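Local coordinates for protein histone-lysine N-methyltransferase, H3 lysine-9 specific SUVH4 (Arabidopsis thaliana, PDB 4QEN) that methylates a lysine of the histone H3 tail to mark chromatin for silencing, and binds methylated DNA, at residues Pro53-Gly58 against Asp89-Glu94; Lys103-Val108 against Asn152-His157; Ala107-Met112 against Pro164-Arg169; Ser113-Asp118 against Gly138-Ile143. All coordinates share one frame; numbering follows the deposited sequence.

Contact 1: residues Pro53-Gly58 against Asp89-Glu94. With nucleotides of chain C.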
# COMPACT_ATOMS: atom_id res chain seq x y z
N PRO A 53 -6.88 7.96 18.95
CA PRO A 53 -7.51 7.10 19.96
C PRO A 53 -8.84 7.61 20.51
O PRO A 53 -9.54 6.84 21.16
CB PRO A 53 -6.46 7.04 21.07
CG PRO A 53 -5.74 8.34 20.96
CD PRO A 53 -5.72 8.70 19.50
N ARG A 54 -9.19 8.88 20.26
CA ARG A 54 -10.50 9.40 20.65
C ARG A 54 -11.30 9.77 19.40
O ARG A 54 -10.74 10.04 18.34
CB ARG A 54 -10.35 10.64 21.54
CG ARG A 54 -9.56 10.41 22.82
CD ARG A 54 -10.40 9.72 23.89
NE ARG A 54 -11.49 10.59 24.35
CZ ARG A 54 -12.42 10.23 25.22
NH1 ARG A 54 -12.42 9.01 25.75
NH2 ARG A 54 -13.37 11.09 25.57
N LYS A 55 -12.63 9.77 19.54
CA LYS A 55 -13.53 10.09 18.44
C LYS A 55 -13.34 11.53 18.01
O LYS A 55 -13.03 12.39 18.84
CB LYS A 55 -14.97 9.89 18.91
CG LYS A 55 -15.34 8.46 19.26
CD LYS A 55 -15.11 7.55 18.08
CE LYS A 55 -15.94 6.27 18.23
NZ LYS A 55 -15.51 5.46 19.41
N ILE A 56 -13.55 11.80 16.73
CA ILE A 56 -13.40 13.14 16.16
C ILE A 56 -14.53 13.40 15.18
O ILE A 56 -14.87 12.55 14.36
CB ILE A 56 -12.04 13.28 15.41
CG1 ILE A 56 -10.87 13.19 16.40
CG2 ILE A 56 -12.00 14.58 14.61
CD1 ILE A 56 -9.51 12.93 15.72
N ILE A 57 -15.14 14.58 15.29
CA ILE A 57 -16.19 15.00 14.37
C ILE A 57 -15.53 15.64 13.14
O ILE A 57 -14.70 16.52 13.29
CB ILE A 57 -17.10 16.04 15.02
CG1 ILE A 57 -17.92 15.40 16.15
CG2 ILE A 57 -18.03 16.66 13.99
CD1 ILE A 57 -18.76 16.41 16.93
N GLY A 58 -15.89 15.20 11.94
CA GLY A 58 -15.36 15.84 10.75
C GLY A 58 -14.15 15.12 10.19
O GLY A 58 -14.00 13.92 10.38
N ASP A 89 -20.15 4.20 13.82
CA ASP A 89 -19.23 4.51 14.90
C ASP A 89 -19.67 5.83 15.51
O ASP A 89 -19.82 6.84 14.79
CB ASP A 89 -17.80 4.63 14.36
CG ASP A 89 -16.75 4.34 15.42
OD1 ASP A 89 -17.02 3.55 16.36
OD2 ASP A 89 -15.65 4.91 15.31
N TYR A 90 -19.87 5.81 16.83
CA TYR A 90 -20.38 6.98 17.54
C TYR A 90 -19.72 7.26 18.88
O TYR A 90 -19.18 6.36 19.52
CB TYR A 90 -21.90 6.90 17.72
CG TYR A 90 -22.43 5.75 18.53
CD1 TYR A 90 -22.59 5.85 19.90
CD2 TYR A 90 -22.83 4.57 17.91
CE1 TYR A 90 -23.12 4.82 20.65
CE2 TYR A 90 -23.36 3.52 18.65
CZ TYR A 90 -23.50 3.65 20.02
OH TYR A 90 -24.03 2.62 20.77
N MET A 91 -19.79 8.52 19.29
CA MET A 91 -19.38 8.94 20.62
C MET A 91 -20.36 8.42 21.65
O MET A 91 -21.56 8.70 21.58
CB MET A 91 -19.35 10.47 20.71
CG MET A 91 -18.21 11.14 19.94
SD MET A 91 -18.36 12.96 20.01
CE MET A 91 -16.86 13.43 19.16
N SER A 92 -19.84 7.69 22.62
CA SER A 92 -20.62 7.18 23.75
C SER A 92 -20.91 8.29 24.74
O SER A 92 -20.45 9.42 24.56
CB SER A 92 -19.79 6.12 24.48
OG SER A 92 -18.70 6.74 25.14
N MET A 93 -21.64 7.96 25.81
CA MET A 93 -21.95 8.93 26.87
C MET A 93 -20.70 9.38 27.63
O MET A 93 -20.77 10.33 28.41
CB MET A 93 -23.00 8.37 27.84
CG MET A 93 -24.30 7.90 27.18
SD MET A 93 -25.15 9.14 26.15
CE MET A 93 -25.51 10.42 27.37
N GLU A 94 -19.58 8.71 27.42
CA GLU A 94 -18.29 9.12 27.99
C GLU A 94 -17.90 10.52 27.54
O GLU A 94 -17.21 11.25 28.26
CB GLU A 94 -17.19 8.15 27.57
CG GLU A 94 -17.29 6.77 28.19
CD GLU A 94 -17.05 6.79 29.68
OE1 GLU A 94 -15.87 6.86 30.08
OE2 GLU A 94 -18.04 6.75 30.45
P DA C 11 -17.87 2.74 22.23
OP1 DA C 11 -17.93 1.87 21.04
OP2 DA C 11 -17.41 4.13 22.10
O5' DA C 11 -19.31 2.71 22.94
C5' DA C 11 -20.43 2.10 22.29
C4' DA C 11 -21.48 1.83 23.35
O4' DA C 11 -21.09 0.67 24.13
C3' DA C 11 -21.65 2.97 24.34
O3' DA C 11 -23.04 3.24 24.35
C2' DA C 11 -21.14 2.43 25.68
C1' DA C 11 -21.29 0.91 25.51
N9 DA C 11 -20.26 0.10 26.15
C8 DA C 11 -18.99 0.48 26.50
N7 DA C 11 -18.28 -0.48 27.06
C5 DA C 11 -19.14 -1.57 27.06
C6 DA C 11 -18.99 -2.90 27.51
N6 DA C 11 -17.87 -3.38 28.08
N1 DA C 11 -20.05 -3.72 27.37
C2 DA C 11 -21.18 -3.25 26.82
N3 DA C 11 -21.44 -2.03 26.36
C4 DA C 11 -20.36 -1.23 26.50
P DC C 12 -23.65 4.41 25.25
OP1 DC C 12 -24.76 4.95 24.44
OP2 DC C 12 -22.61 5.32 25.78
O5' DC C 12 -24.27 3.64 26.50
C5' DC C 12 -25.22 2.61 26.26
C4' DC C 12 -25.27 1.69 27.46
O4' DC C 12 -24.02 0.96 27.61
C3' DC C 12 -25.48 2.41 28.79
O3' DC C 12 -26.43 1.75 29.53
C2' DC C 12 -24.15 2.22 29.52
C1' DC C 12 -23.80 0.83 29.00
N1 DC C 12 -22.42 0.41 29.32
C2 DC C 12 -22.15 -0.94 29.63
O2 DC C 12 -23.08 -1.76 29.63
N3 DC C 12 -20.89 -1.32 29.94
C4 DC C 12 -19.91 -0.41 29.94
N4 DC C 12 -18.66 -0.84 30.24
C5 DC C 12 -20.16 0.96 29.63
C6 DC C 12 -21.42 1.34 29.34
O HOH W 1 -16.23 2.89 18.74
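Lys-55 NZ and Asp-89 OD1 are joined mainly through a water that also holds a DNA phosphate, an unusual three-way link at the edge of the SRA domain's sheet, where strand 88-91 is faced by the loop 53-58. The evidence is in the lengths: the water accepts a hydrogen bond from Lys-55 NZ at 2.8 Å and donates to Asp-89 OD1 at 2.6 Å and to OP1 of DA11 of chain C, whereas the direct salt bridge from NZ to OD1 is long, 3.9 Å. Asp-89 OD2, which lies against Lys-55 CE, has its own donor in the backbone N of Asn-82, so both carboxylate oxygens are engaged. The lysine chain gets there by bending at chi2 (-58°) and chi4, which carries NZ round toward the nucleotide. A leucine at this position would probably leave the water without its donor, and Asp-89 and the phosphate without the lysine's positive charge between them. Apolar packing continues along the strand. Lys-55 CB packs on Met-91 CG at 3.6 Å, the two chains running past each other in opposite directions, and the extended methionine carries CE on to Ile-57 CG1, 3.8 Å away, crossing that side chain at about a right angle. Beyond the strand, Ser-92 OG accepts from Glu-94 N in an ST turn, and Met-93 N donates to OP2 of DC12 of chain C at 2.8 Å and 172°.

Contact 2: residues Lys103-Val108 against Asn152-His157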
# COMPACT_ATOMS: atom_id res chain seq x y z
N LYS A 103 -26.34 16.45 22.22
CA LYS A 103 -26.98 15.37 22.95
C LYS A 103 -26.29 14.09 22.50
O LYS A 103 -26.15 13.86 21.31
CB LYS A 103 -28.46 15.30 22.58
CG LYS A 103 -29.30 14.38 23.44
CD LYS A 103 -30.61 15.06 23.84
CE LYS A 103 -31.23 15.84 22.67
NZ LYS A 103 -32.46 16.57 23.06
N LEU A 104 -25.82 13.29 23.45
CA LEU A 104 -25.13 12.05 23.10
C LEU A 104 -26.07 10.85 23.26
O LEU A 104 -27.06 10.94 23.98
CB LEU A 104 -23.85 11.90 23.93
CG LEU A 104 -22.80 12.79 23.24
CD1 LEU A 104 -22.53 14.07 24.01
CD2 LEU A 104 -21.54 12.03 22.95
N PRO A 105 -25.80 9.74 22.56
CA PRO A 105 -24.68 9.45 21.65
C PRO A 105 -24.77 10.22 20.33
O PRO A 105 -25.84 10.70 19.95
CB PRO A 105 -24.83 7.95 21.38
CG PRO A 105 -26.28 7.68 21.54
CD PRO A 105 -26.75 8.61 22.64
N LEU A 106 -23.63 10.33 19.65
CA LEU A 106 -23.53 11.18 18.47
C LEU A 106 -22.60 10.50 17.48
O LEU A 106 -21.44 10.21 17.80
CB LEU A 106 -22.95 12.54 18.88
CG LEU A 106 -22.86 13.65 17.83
CD1 LEU A 106 -24.27 14.13 17.43
CD2 LEU A 106 -22.03 14.82 18.36
N ALA A 107 -23.09 10.23 16.27
CA ALA A 107 -22.31 9.47 15.29
C ALA A 107 -21.24 10.34 14.66
O ALA A 107 -21.43 11.54 14.49
CB ALA A 107 -23.22 8.92 14.22
N VAL A 108 -20.12 9.72 14.31
CA VAL A 108 -19.07 10.45 13.60
C VAL A 108 -18.71 9.74 12.31
O VAL A 108 -18.17 10.38 11.41
CB VAL A 108 -17.79 10.65 14.45
CG1 VAL A 108 -18.10 11.45 15.72
CG2 VAL A 108 -17.15 9.31 14.78
N ASN A 152 -28.66 4.36 15.88
CA ASN A 152 -29.83 5.03 15.30
C ASN A 152 -30.10 6.32 16.05
O ASN A 152 -30.53 7.32 15.47
CB ASN A 152 -31.07 4.13 15.34
CG ASN A 152 -30.86 2.84 14.61
OD1 ASN A 152 -29.91 2.72 13.85
ND2 ASN A 152 -31.75 1.87 14.82
N LEU A 153 -29.86 6.28 17.35
CA LEU A 153 -30.01 7.46 18.18
C LEU A 153 -28.86 8.41 17.82
O LEU A 153 -29.06 9.62 17.65
CB LEU A 153 -29.94 7.08 19.65
CG LEU A 153 -30.34 8.12 20.69
CD1 LEU A 153 -31.66 8.81 20.31
CD2 LEU A 153 -30.46 7.44 22.05
N ALA A 154 -27.68 7.83 17.63
CA ALA A 154 -26.50 8.65 17.35
C ALA A 154 -26.71 9.49 16.09
O ALA A 154 -26.47 10.70 16.08
CB ALA A 154 -25.26 7.79 17.24
N LEU A 155 -27.22 8.83 15.05
CA LEU A 155 -27.52 9.50 13.80
C LEU A 155 -28.64 10.53 13.94
O LEU A 155 -28.59 11.60 13.33
CB LEU A 155 -27.85 8.48 12.70
CG LEU A 155 -26.61 7.73 12.19
CD1 LEU A 155 -26.99 6.56 11.29
CD2 LEU A 155 -25.66 8.70 11.44
N LYS A 156 -29.63 10.22 14.78
CA LYS A 156 -30.71 11.17 15.01
C LYS A 156 -30.09 12.42 15.60
O LYS A 156 -30.42 13.54 15.19
CB LYS A 156 -31.73 10.59 15.99
CG LYS A 156 -32.69 11.62 16.65
CD LYS A 156 -33.70 10.86 17.54
CE LYS A 156 -34.90 11.72 17.91
NZ LYS A 156 -34.53 12.75 18.89
N HIS A 157 -29.15 12.23 16.53
CA HIS A 157 -28.57 13.41 17.17
C HIS A 157 -27.74 14.21 16.16
O HIS A 157 -27.76 15.45 16.18
CB HIS A 157 -27.81 13.04 18.45
CG HIS A 157 -28.72 12.56 19.55
ND1 HIS A 157 -28.29 11.75 20.57
CD2 HIS A 157 -30.04 12.79 19.77
CE1 HIS A 157 -29.31 11.49 21.38
NE2 HIS A 157 -30.38 12.11 20.92
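Pro-105 O is gripped from two directions by the helix 152-157. His-157 ND1 donates to it at 2.7 Å, lying in the carbonyl plane, with the oxygen only 13° out of the imidazole plane; Ala-154 CA adds a CA-H...O contact of 3.4 Å that is almost straight, 174° at the hydrogen. This ring-edge bond fixes the rotation of the imidazole, and both of its faces are met as well: Lys-103 CG sits over one in a CH-pi contact, 3.8 Å from the ring centroid, while Leu-153 O of the preceding helical turn lies above the other. Lys-103 CG is anti to its own nitrogen (chi1 -170°), a setting that swings it across the ring. Replacing His-157 by an alanine would probably leave the buried Pro-105 O without its strong donor and open a gap beneath the lysine chain. Around this polar centre the packing is mostly apolar. The Pro-105 ring, which follows a cis peptide bond, lays CD against Leu-153 CD2 at 3.9 Å. Ala-107 CB touches both Ala-154 CB (3.8 Å) and Leu-155 CD2 (3.7 Å), and Ala-107 N makes a weak hydrogen bond of 3.4 Å to Ala-154 O. Within the SRA domain, helix 151-161 lies across strand 106-112, the axes of their segments 152-157 and 106-108 passing 5.6 Å apart, and reaches the adjoining strand 88-91 through Ala-154 on Tyr-90 and Leu-155 on Ile-88.

Contact 3: residues Ala107-Met112 against Pro164-Arg169. With nucleotides of chain B.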
# COMPACT_ATOMS: atom_id res chain seq x y z
N ALA A 107 -23.09 10.23 16.27
CA ALA A 107 -22.31 9.47 15.29
C ALA A 107 -21.24 10.34 14.66
O ALA A 107 -21.43 11.54 14.49
CB ALA A 107 -23.22 8.92 14.22
N VAL A 108 -20.12 9.72 14.31
CA VAL A 108 -19.07 10.45 13.60
C VAL A 108 -18.71 9.74 12.31
O VAL A 108 -18.17 10.38 11.41
CB VAL A 108 -17.79 10.65 14.45
CG1 VAL A 108 -18.10 11.45 15.72
CG2 VAL A 108 -17.15 9.31 14.78
N SER A 109 -19.00 8.44 12.20
CA SER A 109 -18.53 7.73 11.00
C SER A 109 -19.43 6.55 10.64
O SER A 109 -19.80 5.79 11.51
CB SER A 109 -17.07 7.25 11.19
OG SER A 109 -16.66 6.38 10.15
N ILE A 110 -19.79 6.40 9.38
CA ILE A 110 -20.54 5.23 8.95
C ILE A 110 -19.92 4.54 7.74
O ILE A 110 -19.25 5.16 6.89
CB ILE A 110 -22.02 5.54 8.60
CG1 ILE A 110 -22.11 6.37 7.32
CG2 ILE A 110 -22.73 6.22 9.77
CD1 ILE A 110 -23.54 6.77 6.99
N VAL A 111 -20.20 3.25 7.65
CA VAL A 111 -19.71 2.43 6.55
C VAL A 111 -20.88 1.81 5.79
O VAL A 111 -21.77 1.22 6.39
CB VAL A 111 -18.81 1.30 7.06
CG1 VAL A 111 -18.36 0.42 5.91
CG2 VAL A 111 -17.61 1.88 7.80
N MET A 112 -20.86 1.94 4.47
CA MET A 112 -21.89 1.37 3.62
C MET A 112 -21.23 0.33 2.72
O MET A 112 -20.41 0.68 1.85
CB MET A 112 -22.60 2.46 2.79
CG MET A 112 -23.87 2.00 2.07
SD MET A 112 -24.87 3.35 1.34
CE MET A 112 -23.59 4.54 0.83
N PRO A 164 -22.08 16.59 10.95
CA PRO A 164 -21.93 15.74 9.77
C PRO A 164 -21.25 14.42 10.15
O PRO A 164 -20.60 14.33 11.20
CB PRO A 164 -20.99 16.56 8.88
CG PRO A 164 -20.12 17.30 9.86
CD PRO A 164 -21.08 17.68 10.99
N VAL A 165 -21.40 13.42 9.29
CA VAL A 165 -20.79 12.13 9.50
C VAL A 165 -19.83 11.82 8.34
O VAL A 165 -20.09 12.20 7.19
CB VAL A 165 -21.90 11.04 9.62
CG1 VAL A 165 -22.66 10.89 8.30
CG2 VAL A 165 -21.32 9.73 10.02
N ARG A 166 -18.72 11.15 8.64
CA ARG A 166 -17.86 10.62 7.59
C ARG A 166 -18.56 9.43 6.96
O ARG A 166 -19.17 8.62 7.67
CB ARG A 166 -16.51 10.18 8.17
CG ARG A 166 -15.68 11.35 8.74
CD ARG A 166 -14.23 10.92 9.05
NE ARG A 166 -14.12 9.94 10.13
CZ ARG A 166 -14.23 10.24 11.42
NH1 ARG A 166 -14.48 11.50 11.79
NH2 ARG A 166 -14.11 9.29 12.35
N VAL A 167 -18.50 9.33 5.63
CA VAL A 167 -19.11 8.19 4.94
C VAL A 167 -18.04 7.43 4.17
O VAL A 167 -17.28 8.02 3.41
CB VAL A 167 -20.27 8.64 3.99
CG1 VAL A 167 -20.77 7.46 3.15
CG2 VAL A 167 -21.42 9.23 4.81
N THR A 168 -17.99 6.12 4.38
CA THR A 168 -17.03 5.27 3.69
C THR A 168 -17.78 4.15 2.98
O THR A 168 -18.67 3.54 3.56
CB THR A 168 -16.04 4.70 4.71
OG1 THR A 168 -15.27 5.78 5.25
CG2 THR A 168 -15.10 3.67 4.07
N ARG A 169 -17.41 3.88 1.73
CA ARG A 169 -18.06 2.83 0.95
C ARG A 169 -17.13 1.64 0.73
O ARG A 169 -15.95 1.83 0.41
CB ARG A 169 -18.46 3.38 -0.42
CG ARG A 169 -19.71 4.28 -0.43
CD ARG A 169 -19.95 4.81 -1.85
NE ARG A 169 -21.20 5.56 -1.95
CZ ARG A 169 -21.34 6.85 -1.65
NH1 ARG A 169 -20.29 7.55 -1.21
NH2 ARG A 169 -22.51 7.45 -1.80
N1 5CM B 7 -23.54 -1.89 6.93
C2 5CM B 7 -24.14 -1.64 5.75
N3 5CM B 7 -25.25 -0.75 5.73
C4 5CM B 7 -25.84 -0.26 6.90
C5 5CM B 7 -25.31 -0.62 8.12
C5A 5CM B 7 -25.84 -0.17 9.36
C6 5CM B 7 -24.21 -1.45 8.10
O2 5CM B 7 -23.68 -1.97 4.67
N4 5CM B 7 -26.93 0.54 6.91
C1' 5CM B 7 -22.51 -2.82 7.51
C2' 5CM B 7 -21.57 -2.95 8.60
C3' 5CM B 7 -21.00 -4.42 8.03
C4' 5CM B 7 -22.29 -5.29 8.06
O4' 5CM B 7 -23.05 -4.22 7.30
O3' 5CM B 7 -20.42 -4.53 6.73
C5' 5CM B 7 -22.58 -5.11 9.61
O5' 5CM B 7 -22.57 -4.03 10.55
P 5CM B 7 -23.71 -3.80 11.65
OP1 5CM B 7 -23.79 -2.37 12.00
OP2 5CM B 7 -24.97 -4.46 11.26
O HOH W 2 -17.81 13.23 11.72
O HOH W 3 -16.87 6.73 7.35
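Four backbone hydrogen bonds link Val-108, Ile-110 and Met-112 to Arg-166 and Thr-168, and their alternation proves a parallel pairing: Arg-166 N to Val-108 O, Ile-110 N to Arg-166 O (2.9 Å), Thr-168 N to Ile-110 O, and Met-112 N to Thr-168 O (2.9 Å). The first differs from the rest, its donor rising 36° out of the carbonyl plane of Val-108, next to the classic beta bulge that Val-108 and Ser-109 form opposite Asp-89. CA-H...O contacts fill in between, such as Arg-169 CA to Met-112 O at 3.3 Å.

These are neighbouring strands in the curled sheet of the SRA domain, and the chain between them passes through helix 151-161 before returning parallel. Apolar packing covers the face that carries Ile-110, Val-167, Met-112 and Arg-169. Ile-110 CG1 is in the position between N and carbonyl carbon (chi1 70°), lying alongside Val-167, with CG2 of the latter 3.9 Å away; Ile-110 CG2 meets Val-165 CG2 at 3.8 Å, the two side chains crossing at about a right angle.

The two arginines lie on opposite faces of the sheet. Met-112 CE rests over the flat guanidinium of Arg-169, 3.8 Å from NE, and that group is held by salt bridges to Asp-121 and Asp-185. Arg-166 sets its guanidinium above Val-108 O, while NH1 donates to the carbonyls of Ile-56 and Gly-58 and NH2 to that of Phe-80.

Water bridges complete the pairing: one water donates to Val-108 O and Pro-164 O, and another links Ser-109 OG, also hydrogen-bonded to His-81 ND1, with Thr-168 OG1 (2.8 Å) and Ile-110 O (2.9 Å).

Contact 4: residues Ser113-Asp118 against Gly138-Ile143. With nucleotides of chain B.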
# COMPACT_ATOMS: atom_id res chain seq x y z
N SER A 113 -21.57 -0.93 2.94
CA SER A 113 -20.89 -2.04 2.27
C SER A 113 -21.86 -3.00 1.57
O SER A 113 -21.47 -4.10 1.21
CB SER A 113 -20.07 -2.82 3.29
OG SER A 113 -19.06 -2.00 3.81
N GLY A 114 -23.10 -2.57 1.37
CA GLY A 114 -24.07 -3.35 0.62
C GLY A 114 -24.72 -4.48 1.40
O GLY A 114 -25.33 -5.38 0.81
N GLN A 115 -24.62 -4.45 2.72
CA GLN A 115 -25.09 -5.55 3.54
C GLN A 115 -26.56 -5.40 3.96
O GLN A 115 -27.24 -6.38 4.25
CB GLN A 115 -24.19 -5.71 4.77
CG GLN A 115 -22.70 -5.72 4.41
CD GLN A 115 -22.35 -6.86 3.48
OE1 GLN A 115 -22.70 -8.01 3.75
NE2 GLN A 115 -21.69 -6.56 2.37
N TYR A 116 -27.05 -4.16 3.97
CA TYR A 116 -28.43 -3.90 4.38
C TYR A 116 -29.33 -3.72 3.15
O TYR A 116 -29.09 -2.81 2.34
CB TYR A 116 -28.49 -2.67 5.29
CG TYR A 116 -28.21 -2.96 6.76
CD1 TYR A 116 -26.96 -3.40 7.19
CD2 TYR A 116 -29.20 -2.77 7.72
CE1 TYR A 116 -26.71 -3.65 8.54
CE2 TYR A 116 -28.97 -3.01 9.06
CZ TYR A 116 -27.72 -3.45 9.47
OH TYR A 116 -27.51 -3.69 10.81
N GLU A 117 -30.33 -4.57 2.99
CA GLU A 117 -31.18 -4.52 1.79
C GLU A 117 -31.95 -3.20 1.64
O GLU A 117 -32.45 -2.90 0.55
CB GLU A 117 -32.14 -5.71 1.72
CG GLU A 117 -33.21 -5.70 2.80
CD GLU A 117 -32.80 -6.48 4.06
OE1 GLU A 117 -31.58 -6.70 4.25
OE2 GLU A 117 -33.70 -6.87 4.84
N ASP A 118 -32.06 -2.42 2.71
CA ASP A 118 -32.78 -1.15 2.64
C ASP A 118 -31.90 0.04 2.27
O ASP A 118 -32.42 1.13 2.02
CB ASP A 118 -33.55 -0.86 3.95
CG ASP A 118 -34.59 -1.94 4.27
OD1 ASP A 118 -35.59 -2.03 3.54
OD2 ASP A 118 -34.40 -2.72 5.22
N GLY A 138 -27.23 -16.42 7.21
CA GLY A 138 -28.27 -16.89 6.31
C GLY A 138 -28.31 -16.02 5.08
O GLY A 138 -27.27 -15.71 4.50
N ASN A 139 -29.51 -15.61 4.68
CA ASN A 139 -29.65 -14.67 3.57
C ASN A 139 -29.38 -13.24 4.03
O ASN A 139 -29.39 -12.29 3.24
CB ASN A 139 -31.02 -14.79 2.91
CG ASN A 139 -31.00 -14.41 1.44
OD1 ASN A 139 -31.29 -15.24 0.57
ND2 ASN A 139 -30.65 -13.17 1.15
N LYS A 140 -29.12 -13.10 5.33
CA LYS A 140 -28.59 -11.86 5.90
C LYS A 140 -29.57 -10.67 5.77
O LYS A 140 -29.17 -9.54 5.47
CB LYS A 140 -27.23 -11.54 5.30
CG LYS A 140 -26.44 -10.51 6.06
CD LYS A 140 -25.02 -10.44 5.59
CE LYS A 140 -24.46 -9.07 5.87
NZ LYS A 140 -23.91 -8.90 7.23
N ARG A 141 -30.85 -10.95 5.99
CA ARG A 141 -31.90 -9.95 5.87
C ARG A 141 -32.28 -9.42 7.26
O ARG A 141 -31.77 -9.90 8.27
CB ARG A 141 -33.12 -10.58 5.20
CG ARG A 141 -32.84 -11.20 3.83
CD ARG A 141 -32.74 -10.14 2.73
NE ARG A 141 -32.36 -10.72 1.44
CZ ARG A 141 -33.18 -11.37 0.62
NH1 ARG A 141 -32.71 -11.87 -0.51
NH2 ARG A 141 -34.47 -11.52 0.93
N GLN A 142 -33.18 -8.44 7.31
CA GLN A 142 -33.73 -8.00 8.58
C GLN A 142 -34.61 -9.10 9.17
O GLN A 142 -35.42 -9.69 8.45
CB GLN A 142 -34.57 -6.74 8.41
CG GLN A 142 -33.75 -5.51 8.08
CD GLN A 142 -32.67 -5.26 9.11
OE1 GLN A 142 -31.48 -5.47 8.85
NE2 GLN A 142 -33.08 -4.84 10.30
N ILE A 143 -34.46 -9.35 10.46
CA ILE A 143 -35.28 -10.39 11.10
C ILE A 143 -36.11 -9.90 12.28
O ILE A 143 -36.89 -10.66 12.84
CB ILE A 143 -34.43 -11.59 11.54
CG1 ILE A 143 -33.24 -11.11 12.39
CG2 ILE A 143 -33.94 -12.37 10.32
CD1 ILE A 143 -32.28 -12.24 12.82
N1 5CM B 7 -23.54 -1.89 6.93
C2 5CM B 7 -24.14 -1.64 5.75
N3 5CM B 7 -25.25 -0.75 5.73
C4 5CM B 7 -25.84 -0.26 6.90
C5 5CM B 7 -25.31 -0.62 8.12
C5A 5CM B 7 -25.84 -0.17 9.36
C6 5CM B 7 -24.21 -1.45 8.10
O2 5CM B 7 -23.68 -1.97 4.67
N4 5CM B 7 -26.93 0.54 6.91
C1' 5CM B 7 -22.51 -2.82 7.51
C2' 5CM B 7 -21.57 -2.95 8.60
C3' 5CM B 7 -21.00 -4.42 8.03
C4' 5CM B 7 -22.29 -5.29 8.06
O4' 5CM B 7 -23.05 -4.22 7.30
O3' 5CM B 7 -20.42 -4.53 6.73
C5' 5CM B 7 -22.58 -5.11 9.61
O5' 5CM B 7 -22.57 -4.03 10.55
P 5CM B 7 -23.71 -3.80 11.65
OP1 5CM B 7 -23.79 -2.37 12.00
OP2 5CM B 7 -24.97 -4.46 11.26
P DA B 8 -18.84 -4.48 6.43
OP1 DA B 8 -18.41 -3.09 6.20
OP2 DA B 8 -18.64 -5.49 5.37
O5' DA B 8 -18.12 -4.94 7.78
C5' DA B 8 -17.89 -6.28 8.06
C4' DA B 8 -16.40 -6.53 8.20
O4' DA B 8 -16.20 -7.72 9.00
C3' DA B 8 -15.70 -6.87 6.90
O3' DA B 8 -14.30 -6.68 7.11
C2' DA B 8 -16.07 -8.35 6.72
C1' DA B 8 -16.16 -8.87 8.16
N9 DA B 8 -17.37 -9.60 8.55
C8 DA B 8 -18.67 -9.44 8.14
N7 DA B 8 -19.53 -10.24 8.75
C5 DA B 8 -18.74 -10.95 9.65
C6 DA B 8 -19.04 -11.97 10.59
N6 DA B 8 -20.26 -12.49 10.84
N1 DA B 8 -17.99 -12.43 11.30
C2 DA B 8 -16.76 -11.96 11.10
N3 DA B 8 -16.37 -11.02 10.24
C4 DA B 8 -17.42 -10.56 9.54
O HOH W 4 -28.74 -8.25 2.73
O HOH W 5 -30.53 -6.05 6.35
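Gln-115 meets Lys-140 while threading beside the methylated nucleotide, and its atoms follow in order. CB lies 3.1 Å from O4' of 5CM7 of chain B and 3.5 Å from Lys-140 CE. CG touches the same sugar, at O4' and O3'. The bend at chi2 (-60°) then folds the amide back: OE1 comes to 3.0 Å from Lys-140 CE, and NE2 donates to Ser-113 O at 2.7 Å, from above that carbonyl's plane. The lysine is poorly ordered, so the OE1 approach is doubtful in detail; its NZ has a partner in His-134. Between the two backbones, a water donates to both Gln-115 O and Lys-140 O.

These two loops belong to the SRA pocket for 5-methylcytosine. The base lies over one face of the Tyr-116 ring, whose OH donates to OP2 of 5CM7 of chain B at 2.7 Å, and Ser-113 N donates to the base O2 at 2.9 Å. Gln-142 OE1 approaches Tyr-116 CE2 obliquely, while NE2 donates to Gly-132 O.

Behind the tyrosine, Gln-142 N donates to the syn lone pair of Glu-117 OE2 at 3.0 Å and 167°; Ser-200 OG binds the same oxygen. Glu-117 CD also packs on Arg-141 CD, with carboxylate and guanidinium planes 61° apart.

Contacts 1, 2 and 3 form one cluster on the SRA sheet, their centres 10 to 12 Å apart. Contacts 2 and 3 share Ala-107 and Val-108; contact 1 joins contact 2 through a probable hydrogen bond from Met-91 N to Leu-106 O (2.8 Å), and contact 3 through a probable one from Asp-89 N to Ser-109 O (2.8 Å). Contact 4 stands apart, with its centre about 18 Å from that of contact 3, but 113-118 directly continues strand 106-112, leading from the sheet to the methylated base. Contact 1 meets DNA strand C, contact 4 strand B, and their centres lie about 26 Å apart. All four lie away from the annotated S-adenosyl-L-methionine and zinc sites.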